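Local structure of alpha-amylase (Eisenia fetida, 6M4K) at residues C144-G149 with P157-N162; H152-P157 with A201-W206. The protein probably hydrolyses internal alpha-1,4-glucosidic linkages in starch and related polysaccharides, as a calcium- and chloride-dependent alpha-amylase of glycosyl hydrolase family 13. One frame throughout, in Å; residues are numbered along the deposited sequence. Where two conformers were deposited one is given.

Contact 1: residues C144-G149 with P157-N162. With CA (calcium ion), chain B.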
loop_
_atom_site.group_PDB
_atom_site.type_symbol
_atom_site.label_atom_id
_atom_site.label_comp_id
_atom_site.label_asym_id
_atom_site.label_seq_id
_atom_site.Cartn_x
_atom_site.Cartn_y
_atom_site.Cartn_z
ATOM N N CYS A 144 -16.718 -14.132 -23.333
ATOM C CA CYS A 144 -15.919 -15.073 -22.568
ATOM C C CYS A 144 -16.399 -16.473 -22.908
ATOM O O CYS A 144 -17.599 -16.752 -22.830
ATOM C CB CYS A 144 -16.097 -14.806 -21.069
ATOM S SG CYS A 144 -15.271 -16.004 -20.013
ATOM N N SER A 145 -15.470 -17.349 -23.287
ATOM C CA SER A 145 -15.818 -18.683 -23.755
ATOM C C SER A 145 -15.452 -19.789 -22.771
ATOM O O SER A 145 -15.544 -20.969 -23.127
ATOM C CB SER A 145 -15.191 -18.954 -25.124
ATOM O OG SER A 145 -13.778 -18.905 -25.059
ATOM N N THR A 146 -15.040 -19.454 -21.551
ATOM C CA THR A 146 -14.731 -20.503 -20.590
ATOM C C THR A 146 -16.011 -21.172 -20.100
ATOM O O THR A 146 -17.088 -20.571 -20.088
ATOM C CB THR A 146 -13.936 -19.953 -19.408
ATOM O OG1 THR A 146 -14.701 -18.942 -18.741
ATOM C CG2 THR A 146 -12.620 -19.358 -19.883
ATOM N N SER A 147 -15.880 -22.433 -19.687
ATOM C CA SER A 147 -17.061 -23.234 -19.376
ATOM C C SER A 147 -17.826 -22.686 -18.180
ATOM O O SER A 147 -19.058 -22.769 -18.143
ATOM C CB SER A 147 -16.667 -24.694 -19.143
ATOM O OG SER A 147 -15.957 -24.841 -17.925
ATOM N N ASP A 148 -17.125 -22.127 -17.196
ATOM C CA ASP A 148 -17.775 -21.545 -16.032
ATOM C C ASP A 148 -17.841 -20.024 -16.078
ATOM O O ASP A 148 -18.325 -19.413 -15.122
ATOM C CB ASP A 148 -17.085 -22.000 -14.744
ATOM C CG ASP A 148 -15.606 -21.666 -14.720
ATOM O OD1 ASP A 148 -15.116 -20.993 -15.654
ATOM O OD2 ASP A 148 -14.934 -22.075 -13.749
ATOM N N GLY A 149 -17.366 -19.399 -17.154
ATOM C CA GLY A 149 -17.343 -17.954 -17.244
ATOM C C GLY A 149 -16.241 -17.281 -16.455
ATOM O O GLY A 149 -16.195 -16.044 -16.418
ATOM N N PRO A 157 -4.730 -12.769 -22.635
ATOM C CA PRO A 157 -5.182 -11.451 -22.150
ATOM C C PRO A 157 -6.671 -11.212 -22.307
ATOM O O PRO A 157 -7.277 -10.542 -21.462
ATOM C CB PRO A 157 -4.362 -10.460 -22.988
ATOM C CG PRO A 157 -3.163 -11.215 -23.389
ATOM C CD PRO A 157 -3.609 -12.643 -23.583
ATOM N N THR A 158 -7.280 -11.734 -23.373
ATOM C CA THR A 158 -8.717 -11.572 -23.556
ATOM C C THR A 158 -9.492 -12.258 -22.442
ATOM O O THR A 158 -10.476 -11.712 -21.931
ATOM C CB THR A 158 -9.116 -12.132 -24.921
ATOM O OG1 THR A 158 -8.361 -11.465 -25.940
ATOM C CG2 THR A 158 -10.610 -11.937 -25.173
ATOM N N GLU A 159 -9.060 -13.455 -22.047
ATOM C CA GLU A 159 -9.709 -14.161 -20.949
ATOM C C GLU A 159 -9.507 -13.424 -19.629
ATOM O O GLU A 159 -10.455 -13.231 -18.860
ATOM C CB GLU A 159 -9.172 -15.589 -20.881
ATOM C CG GLU A 159 -9.805 -16.465 -19.832
ATOM C CD GLU A 159 -9.430 -17.926 -20.013
ATOM O OE1 GLU A 159 -9.258 -18.358 -21.175
ATOM O OE2 GLU A 159 -9.304 -18.635 -18.998
ATOM N N VAL A 160 -8.273 -12.988 -19.357
ATOM C CA VAL A 160 -7.984 -12.265 -18.121
ATOM C C VAL A 160 -8.823 -10.999 -18.007
ATOM O O VAL A 160 -9.238 -10.617 -16.902
ATOM C CB VAL A 160 -6.470 -11.977 -18.038
ATOM C CG1 VAL A 160 -6.150 -11.100 -16.829
ATOM C CG2 VAL A 160 -5.689 -13.275 -17.963
ATOM N N ARG A 161 -9.115 -10.343 -19.127
ATOM C CA ARG A 161 -9.803 -9.064 -19.079
ATOM C C ARG A 161 -11.309 -9.165 -19.279
ATOM O O ARG A 161 -12.031 -8.315 -18.756
ATOM C CB ARG A 161 -9.187 -8.080 -20.083
ATOM C CG ARG A 161 -7.816 -7.579 -19.628
ATOM C CD ARG A 161 -7.047 -6.823 -20.706
ATOM N NE ARG A 161 -5.846 -6.192 -20.162
ATOM C CZ ARG A 161 -4.713 -6.018 -20.834
ATOM N NH1 ARG A 161 -4.609 -6.447 -22.083
ATOM N NH2 ARG A 161 -3.677 -5.432 -20.250
ATOM N N ASN A 162 -11.801 -10.165 -20.010
ATOM C CA ASN A 162 -13.223 -10.239 -20.327
ATOM C C ASN A 162 -13.982 -11.327 -19.584
ATOM O O ASN A 162 -15.219 -11.314 -19.613
ATOM C CB ASN A 162 -13.425 -10.377 -21.845
ATOM C CG ASN A 162 -13.015 -9.132 -22.597
ATOM O OD1 ASN A 162 -12.755 -8.091 -22.002
ATOM N ND2 ASN A 162 -12.968 -9.228 -23.925
HETATM CA CA CA B . -12.619 -7.161 -16.720
HETATM O O HOH W 1 -11.771 -9.489 -16.037
HETATM O O HOH W 2 -12.568 -5.736 -18.793
HETATM O O HOH W 3 -14.248 -5.295 -16.436
#

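Contact 2: residues H152-P157 with A201-W206. With CA (calcium ion), chain B.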
loop_
_atom_site.group_PDB
_atom_site.type_symbol
_atom_site.label_atom_id
_atom_site.label_comp_id
_atom_site.label_asym_id
_atom_site.label_seq_id
_atom_site.Cartn_x
_atom_site.Cartn_y
_atom_site.Cartn_z
ATOM N N HIS A 152 -9.182 -18.655 -16.206
ATOM C CA HIS A 152 -8.305 -19.779 -15.897
ATOM C C HIS A 152 -6.934 -19.667 -16.549
ATOM O O HIS A 152 -5.935 -20.036 -15.924
ATOM C CB HIS A 152 -8.980 -21.109 -16.279
ATOM C CG HIS A 152 -10.331 -21.295 -15.663
ATOM N ND1 HIS A 152 -10.506 -21.599 -14.330
ATOM C CD2 HIS A 152 -11.574 -21.202 -16.194
ATOM C CE1 HIS A 152 -11.799 -21.696 -14.069
ATOM N NE2 HIS A 152 -12.467 -21.461 -15.184
ATOM N N ASP A 153 -6.853 -19.151 -17.776
ATOM C CA ASP A 153 -5.613 -19.117 -18.551
ATOM C C ASP A 153 -5.048 -17.699 -18.510
ATOM O O ASP A 153 -5.475 -16.827 -19.269
ATOM C CB ASP A 153 -5.894 -19.550 -19.989
ATOM C CG ASP A 153 -4.640 -19.606 -20.850
ATOM O OD1 ASP A 153 -3.538 -19.243 -20.375
ATOM O OD2 ASP A 153 -4.767 -20.007 -22.027
ATOM N N TYR A 154 -4.042 -17.487 -17.660
ATOM C CA TYR A 154 -3.405 -16.179 -17.558
ATOM C C TYR A 154 -2.415 -15.889 -18.686
ATOM O O TYR A 154 -1.777 -14.832 -18.671
ATOM C CB TYR A 154 -2.801 -15.967 -16.159
ATOM C CG TYR A 154 -3.863 -15.614 -15.134
ATOM C CD1 TYR A 154 -4.642 -16.599 -14.538
ATOM C CD2 TYR A 154 -4.116 -14.290 -14.797
ATOM C CE1 TYR A 154 -5.632 -16.279 -13.618
ATOM C CE2 TYR A 154 -5.102 -13.958 -13.876
ATOM C CZ TYR A 154 -5.856 -14.954 -13.290
ATOM O OH TYR A 154 -6.844 -14.624 -12.381
ATOM N N ASN A 155 -2.291 -16.778 -19.671
ATOM C CA ASN A 155 -1.572 -16.491 -20.904
ATOM C C ASN A 155 -2.488 -15.976 -22.008
ATOM O O ASN A 155 -2.036 -15.772 -23.141
ATOM C CB ASN A 155 -0.766 -17.712 -21.351
ATOM C CG ASN A 155 0.414 -17.978 -20.438
ATOM O OD1 ASN A 155 0.991 -17.046 -19.873
ATOM N ND2 ASN A 155 0.770 -19.247 -20.277
ATOM N N ASN A 156 -3.751 -15.716 -21.680
ATOM C CA ASN A 156 -4.753 -15.240 -22.630
ATOM C C ASN A 156 -5.266 -13.890 -22.136
ATOM O O ASN A 156 -6.179 -13.846 -21.291
ATOM C CB ASN A 156 -5.884 -16.268 -22.688
ATOM C CG ASN A 156 -6.922 -15.949 -23.734
ATOM O OD1 ASN A 156 -7.184 -14.796 -24.037
ATOM N ND2 ASN A 156 -7.548 -16.994 -24.279
ATOM N N PRO A 157 -4.730 -12.769 -22.635
ATOM C CA PRO A 157 -5.182 -11.451 -22.150
ATOM C C PRO A 157 -6.671 -11.212 -22.307
ATOM O O PRO A 157 -7.277 -10.542 -21.462
ATOM C CB PRO A 157 -4.362 -10.460 -22.988
ATOM C CG PRO A 157 -3.163 -11.215 -23.389
ATOM C CD PRO A 157 -3.609 -12.643 -23.583
ATOM N N ALA A 201 -7.733 -4.223 -9.253
ATOM C CA ALA A 201 -7.917 -5.259 -10.282
ATOM C C ALA A 201 -7.654 -4.752 -11.701
ATOM O O ALA A 201 -8.306 -5.173 -12.660
ATOM C CB ALA A 201 -9.289 -5.930 -10.172
ATOM N N CYS A 202 -6.656 -3.884 -11.859
ATOM C CA CYS A 202 -6.404 -3.302 -13.176
ATOM C C CYS A 202 -5.908 -4.318 -14.195
ATOM O O CYS A 202 -6.097 -4.100 -15.397
ATOM C CB CYS A 202 -5.440 -2.119 -13.082
ATOM S SG CYS A 202 -6.209 -0.612 -12.487
ATOM N N LYS A 203 -5.250 -5.404 -13.769
ATOM C CA LYS A 203 -4.852 -6.417 -14.749
ATOM C C LYS A 203 -6.052 -6.998 -15.478
ATOM O O LYS A 203 -5.908 -7.507 -16.597
ATOM C CB LYS A 203 -4.025 -7.541 -14.118
ATOM C CG LYS A 203 -4.828 -8.601 -13.387
ATOM C CD LYS A 203 -3.908 -9.521 -12.589
ATOM C CE LYS A 203 -3.082 -10.414 -13.497
ATOM N NZ LYS A 203 -2.196 -11.320 -12.683
ATOM N N HIS A 204 -7.232 -6.917 -14.872
ATOM C CA HIS A 204 -8.472 -7.434 -15.432
ATOM C C HIS A 204 -9.214 -6.409 -16.274
ATOM O O HIS A 204 -10.316 -6.703 -16.761
ATOM C CB HIS A 204 -9.329 -7.975 -14.292
ATOM C CG HIS A 204 -8.649 -9.079 -13.553
ATOM N ND1 HIS A 204 -8.477 -10.329 -14.100
ATOM C CD2 HIS A 204 -8.028 -9.105 -12.348
ATOM C CE1 HIS A 204 -7.806 -11.091 -13.252
ATOM N NE2 HIS A 204 -7.523 -10.371 -12.182
ATOM N N MET A 205 -8.645 -5.224 -16.467
ATOM C CA MET A 205 -9.223 -4.222 -17.342
ATOM C C MET A 205 -8.277 -3.937 -18.499
ATOM O O MET A 205 -7.066 -4.149 -18.409
ATOM C CB MET A 205 -9.565 -2.940 -16.572
ATOM C CG MET A 205 -10.705 -3.167 -15.578
ATOM S SD MET A 205 -11.159 -1.746 -14.576
ATOM C CE MET A 205 -9.740 -1.615 -13.490
ATOM N N TRP A 206 -8.850 -3.465 -19.603
ATOM C CA TRP A 206 -8.046 -3.076 -20.762
ATOM C C TRP A 206 -7.457 -1.693 -20.523
ATOM O O TRP A 206 -8.186 -0.779 -20.130
ATOM C CB TRP A 206 -8.913 -3.039 -22.025
ATOM C CG TRP A 206 -9.435 -4.381 -22.427
ATOM C CD1 TRP A 206 -10.668 -4.891 -22.155
ATOM C CD2 TRP A 206 -8.742 -5.391 -23.175
ATOM N NE1 TRP A 206 -10.786 -6.157 -22.671
ATOM C CE2 TRP A 206 -9.619 -6.485 -23.307
ATOM C CE3 TRP A 206 -7.467 -5.475 -23.748
ATOM C CZ2 TRP A 206 -9.261 -7.656 -23.973
ATOM C CZ3 TRP A 206 -7.112 -6.645 -24.400
ATOM C CH2 TRP A 206 -8.010 -7.712 -24.518
HETATM CA CA CA B . -12.619 -7.161 -16.720
HETATM O O HOH W 1 -11.771 -9.489 -16.037
HETATM O O HOH W 2 -12.568 -5.736 -18.793
HETATM O O HOH W 3 -14.248 -5.295 -16.436
#

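Contact 1: residues C144-G149 with P157-N162
T146 lays its methyl group over one face of the E159 carboxylate, and this overlap is one of two points, about equal in buried area, at which the loop 144-149 meets the helix 157-162. CG2 stands 3.5 Å from E159 CD, and because OE1 is scarcely farther, 3.7 Å from the same CG2, the methyl covers the carboxylate broadly instead of abutting one oxygen. A torsion on one side and a chain shape on the other bring the groups together: OG1 of T146 sits between the backbone N and the carbonyl carbon (chi1 60°), which turns the hydroxyl back to E150 O in its own loop and the methyl to the helix, while the E159 chain runs out extended beyond CG. With the methyl over the face, OE2 accepts from the backbone N atoms of H152 and D153. At the other point, C144 CB rests 3.9 Å from N162 O, and C144 SG is joined to C163 SG in a disulfide that ties this loop to the residue following the helix. The helix itself ends at the calcium site: R161 O binds the calcium ion at 2.4 Å, and a water on the metal donates to V160 O at 2.9 Å. Both segments belong to the long excursion after the third barrel strand, the domain B of family 13 enzymes. No hydrogen bond crosses between them, which suggests that van der Waals contact of carbon with polar groups, the disulfide, and a link through H152, its NE2 bonded to D148 OD1 and its N to E159 OE2, hold the loop to a helix that feeds the metal.

Contact 2: residues H152-P157 with A201-W206
Y154 reaches K203 and H204 across the boundary between two loops of a (beta/alpha)8 barrel, the excursion after the third strand and the loop after strand 196-199. Its CB points to the 201-206 segment, and CG, beside the backbone N and anti to the carbonyl carbon (chi1 -78°), carries the ring onward in that direction. CD2 comes 4.1 Å from K203 NZ. The next atom, CE2, has K203 CE at 4.1 Å, lying at the ring edge near its plane, and H204 CE1 on a more oblique approach. At the tip, OH lies 3.8 Å from H204 CE1, in the plane of the imidazole and at its edge. The lysine chain bends at chi3 (-70°) and crosses the tyrosine at about a right angle; its ammonium group is engaged beyond the ring, in a salt bridge with E243 and a hydrogen bond to I238 O. K203 CG also lies over one face of the H204 ring, 3.3 Å above its plane, and ND1 of that ring is hydrogen-bonded to V160 O. With the tyrosine ring cut back to an alanine here, K203 CE and the CE1 edge of H204 would probably lose this cover, and a gap is likely to open between the two loops. Farther along, W206 CH2 approaches P157 O, while W206 NE1 pairs with N162 OD1. The backbone on the tyrosine's side is set by a type I turn from D153 to N156, whose last residue is the N-cap of helix 157-162. Within the turn D153 closes an Asx turn: N155 N donates to OD1 at 2.9 Å, coming from 41° out of the carboxylate plane.

Contacts 1 and 2 share P157 and interleave along the chain, with centres 9 Å apart. Helix 157-162 meets the outer loop through E159 and the 201-206 loop through R161, whose side chain packs on W206. E159 OE2 also links the two contacts, since the backbone N atoms of H152 and D153 that it holds, each 2.8 Å away, belong to contact 2. Each contact contributes one backbone oxygen to the same calcium ion, R161 O from contact 1 and, at 2.4 Å, H204 O from contact 2; N105, D170 and three waters complete its shell. The metal thus bridges the excursion and the barrel, as in related alpha-amylases, where it is thought to stabilise the neighbourhood of the substrate cleft.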